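PDB 1Y7W: halotolerant alpha-type carbonic anhydrase (dCA II), which catalyses the reversible hydration of carbon dioxide to bicarbonate at a zinc ion, and does so in a salt-tolerant alga. Local coordinates for residues A[185-188]-A[189-193]. Sequence-based numbering, arbitrary orientation.
Sequences SLQT and QIEGK
Ser185, Leu186, Gln187 and Thr188 each give their carbonyl to the amide N four residues on, the alpha-helical pattern of helix 181-195, with the Gln189 N to Ser185 O bond at 2.8 Å and the Gly192 N to Thr188 O bond longer, at 3.0 Å. The same i, i+4 spacing sets three successive side-chain pairs along these two turns, two hydrogen-bonded through a glutamine amide and one apolar. Gln189 reaches back along the helix: its CG sits beside its own backbone N (chi1 -69°) and the chain runs extended from there, bringing NE2 to Ser185 OG at 2.9 Å, a bent bond with the hydroxyl tilted from the amide plane. A weak second bond runs from Gln189 NE2 to Ser185 O, while Gln189 OE1 accepts from the backbone N of Asp209, tying the helix to a nearby loop. Leu186 and Ile190 lie side by side, touching methyl to methyl at 3.6 Å between their CD1 atoms; both are buried, and Ile190 packs on Leu258 of helix 253-266 and on Leu97 and Met101, so this is the inward face. Gln187 and Glu191 also run alongside each other, both chains extended, with amide and carboxylate planes 54° apart. Gln187 NE2 stands above the carboxylate of Glu191, 3.1 Å from OE1, and bonds as well to the carbonyl of Glu254, where helix 253-266 begins. An alanine at Gln187 would remove this shared donor and is likely to leave Glu191 OE1 and the Glu254 carbonyl each without that partner, and the Glu191 chain freer to turn. One amide group thus serves two acceptors through its partly positive N-H hydrogens, probably easing the exposed carboxylate's charge a little while linking two helices at the periphery of the carbonic anhydrase fold.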
ATOM      1  N   SER A 185     -11.118  12.895  -7.751  1.00 23.85           N
ATOM      2  CA  SER A 185     -11.824  13.495  -6.653  1.00 23.84           C
ATOM      3  C   SER A 185     -10.856  13.965  -5.601  1.00 24.03           C
ATOM      4  O   SER A 185     -11.000  15.082  -5.103  1.00 25.90           O
ATOM      5  CB  SER A 185     -12.832  12.516  -6.067  1.00 22.46           C
ATOM      6  OG  SER A 185     -13.284  12.960  -4.805  1.00 27.77           O
ATOM      7  N   LEU A 186      -9.872  13.128  -5.249  1.00 20.88           N
ATOM      8  CA  LEU A 186      -8.886  13.529  -4.218  1.00 20.71           C
ATOM      9  C   LEU A 186      -8.147  14.810  -4.631  1.00 20.36           C
ATOM     10  O   LEU A 186      -7.972  15.751  -3.852  1.00 21.45           O
ATOM     11  CB  LEU A 186      -7.851  12.401  -4.043  1.00 20.97           C
ATOM     12  CG  LEU A 186      -6.734  12.568  -3.027  1.00 20.91           C
ATOM     13  CD1 LEU A 186      -7.377  12.691  -1.623  1.00 21.33           C
ATOM     14  CD2 LEU A 186      -5.817  11.331  -3.059  1.00 23.66           C
ATOM     15  N   GLN A 187      -7.703  14.831  -5.863  1.00 19.75           N
ATOM     16  CA  GLN A 187      -6.984  15.975  -6.413  1.00 21.61           C
ATOM     17  C   GLN A 187      -7.844  17.242  -6.359  1.00 23.08           C
ATOM     18  O   GLN A 187      -7.371  18.305  -5.958  1.00 24.45           O
ATOM     19  CB  GLN A 187      -6.557  15.669  -7.862  1.00 21.16           C
ATOM     20  CG  GLN A 187      -5.926  16.851  -8.569  1.00 24.03           C
ATOM     21  CD  GLN A 187      -5.184  16.476  -9.829  1.00 24.92           C
ATOM     22  OE1 GLN A 187      -5.718  15.786 -10.700  1.00 25.74           O
ATOM     23  NE2 GLN A 187      -3.948  16.950  -9.947  1.00 26.02           N
ATOM     24  N   THR A 188      -9.106  17.111  -6.727  1.00 24.96           N
ATOM     25  CA  THR A 188     -10.045  18.222  -6.749  1.00 25.12           C
ATOM     26  C   THR A 188     -10.292  18.715  -5.349  1.00 25.22           C
ATOM     27  O   THR A 188     -10.303  19.914  -5.104  1.00 25.28           O
ATOM     28  CB  THR A 188     -11.392  17.777  -7.406  1.00 25.62           C
ATOM     29  OG1 THR A 188     -11.163  17.518  -8.798  1.00 28.94           O
ATOM     30  CG2 THR A 188     -12.452  18.867  -7.278  1.00 27.60           C
ATOM     31  N   GLN A 189     -10.515  17.789  -4.420  1.00 23.60           N
ATOM     32  CA  GLN A 189     -10.739  18.164  -3.051  1.00 22.92           C
ATOM     33  C   GLN A 189      -9.541  18.875  -2.453  1.00 24.16           C
ATOM     34  O   GLN A 189      -9.665  19.893  -1.767  1.00 24.29           O
ATOM     35  CB  GLN A 189     -11.015  16.932  -2.200  1.00 23.35           C
ATOM     36  CG  GLN A 189     -12.344  16.237  -2.478  1.00 24.97           C
ATOM     37  CD  GLN A 189     -12.479  15.024  -1.587  1.00 25.22           C
ATOM     38  OE1 GLN A 189     -12.689  15.141  -0.365  1.00 25.04           O
ATOM     39  NE2 GLN A 189     -12.304  13.841  -2.185  1.00 24.97           N
ATOM     40  N   ILE A 190      -8.368  18.284  -2.643  1.00 23.71           N
ATOM     41  CA  ILE A 190      -7.170  18.892  -2.087  1.00 25.11           C
ATOM     42  C   ILE A 190      -6.833  20.254  -2.740  1.00 26.24           C
ATOM     43  O   ILE A 190      -6.601  21.227  -2.053  1.00 26.11           O
ATOM     44  CB  ILE A 190      -5.975  17.907  -2.201  1.00 24.44           C
ATOM     45  CG1 ILE A 190      -6.205  16.750  -1.194  1.00 25.74           C
ATOM     46  CG2 ILE A 190      -4.662  18.607  -1.795  1.00 24.00           C
ATOM     47  CD1 ILE A 190      -5.191  15.587  -1.345  1.00 26.87           C
ATOM     48  N   GLU A 191      -6.808  20.296  -4.060  1.00 28.73           N
ATOM     49  CA  GLU A 191      -6.456  21.510  -4.753  1.00 31.39           C
ATOM     50  C   GLU A 191      -7.430  22.618  -4.357  1.00 31.79           C
ATOM     51  O   GLU A 191      -7.048  23.786  -4.256  1.00 31.86           O
ATOM     52  CB  GLU A 191      -6.424  21.223  -6.258  1.00 33.24           C
ATOM     53  CG  GLU A 191      -5.193  20.330  -6.612  1.00 33.93           C
ATOM     54  CD  GLU A 191      -4.903  20.231  -8.117  1.00 36.38           C
ATOM     55  OE1 GLU A 191      -3.801  19.712  -8.478  1.00 37.47           O
ATOM     56  OE2 GLU A 191      -5.764  20.660  -8.927  1.00 35.42           O
ATOM     57  N   GLY A 192      -8.665  22.220  -4.065  1.00 30.72           N
ATOM     58  CA  GLY A 192      -9.674  23.160  -3.654  1.00 29.74           C
ATOM     59  C   GLY A 192      -9.381  23.723  -2.277  1.00 30.54           C
ATOM     60  O   GLY A 192      -9.531  24.922  -2.086  1.00 31.05           O
ATOM     61  N   LYS A 193      -8.983  22.890  -1.311  1.00 29.04           N
ATOM     62  CA  LYS A 193      -8.666  23.352   0.053  1.00 28.90           C
ATOM     63  C   LYS A 193      -7.370  24.187   0.102  1.00 28.25           C
ATOM     64  O   LYS A 193      -7.187  25.083   0.949  1.00 28.66           O
ATOM     65  CB  LYS A 193      -8.555  22.139   1.017  1.00 29.01           C
ATOM     66  CG  LYS A 193      -9.911  21.475   1.305  1.00 30.45           C
ATOM     67  CD  LYS A 193      -9.787  20.280   2.239  1.00 31.94           C
ATOM     68  CE  LYS A 193     -11.178  19.638   2.527  1.00 33.64           C
ATOM     69  NZ  LYS A 193     -11.394  19.425   4.029  1.00 34.94           N
TER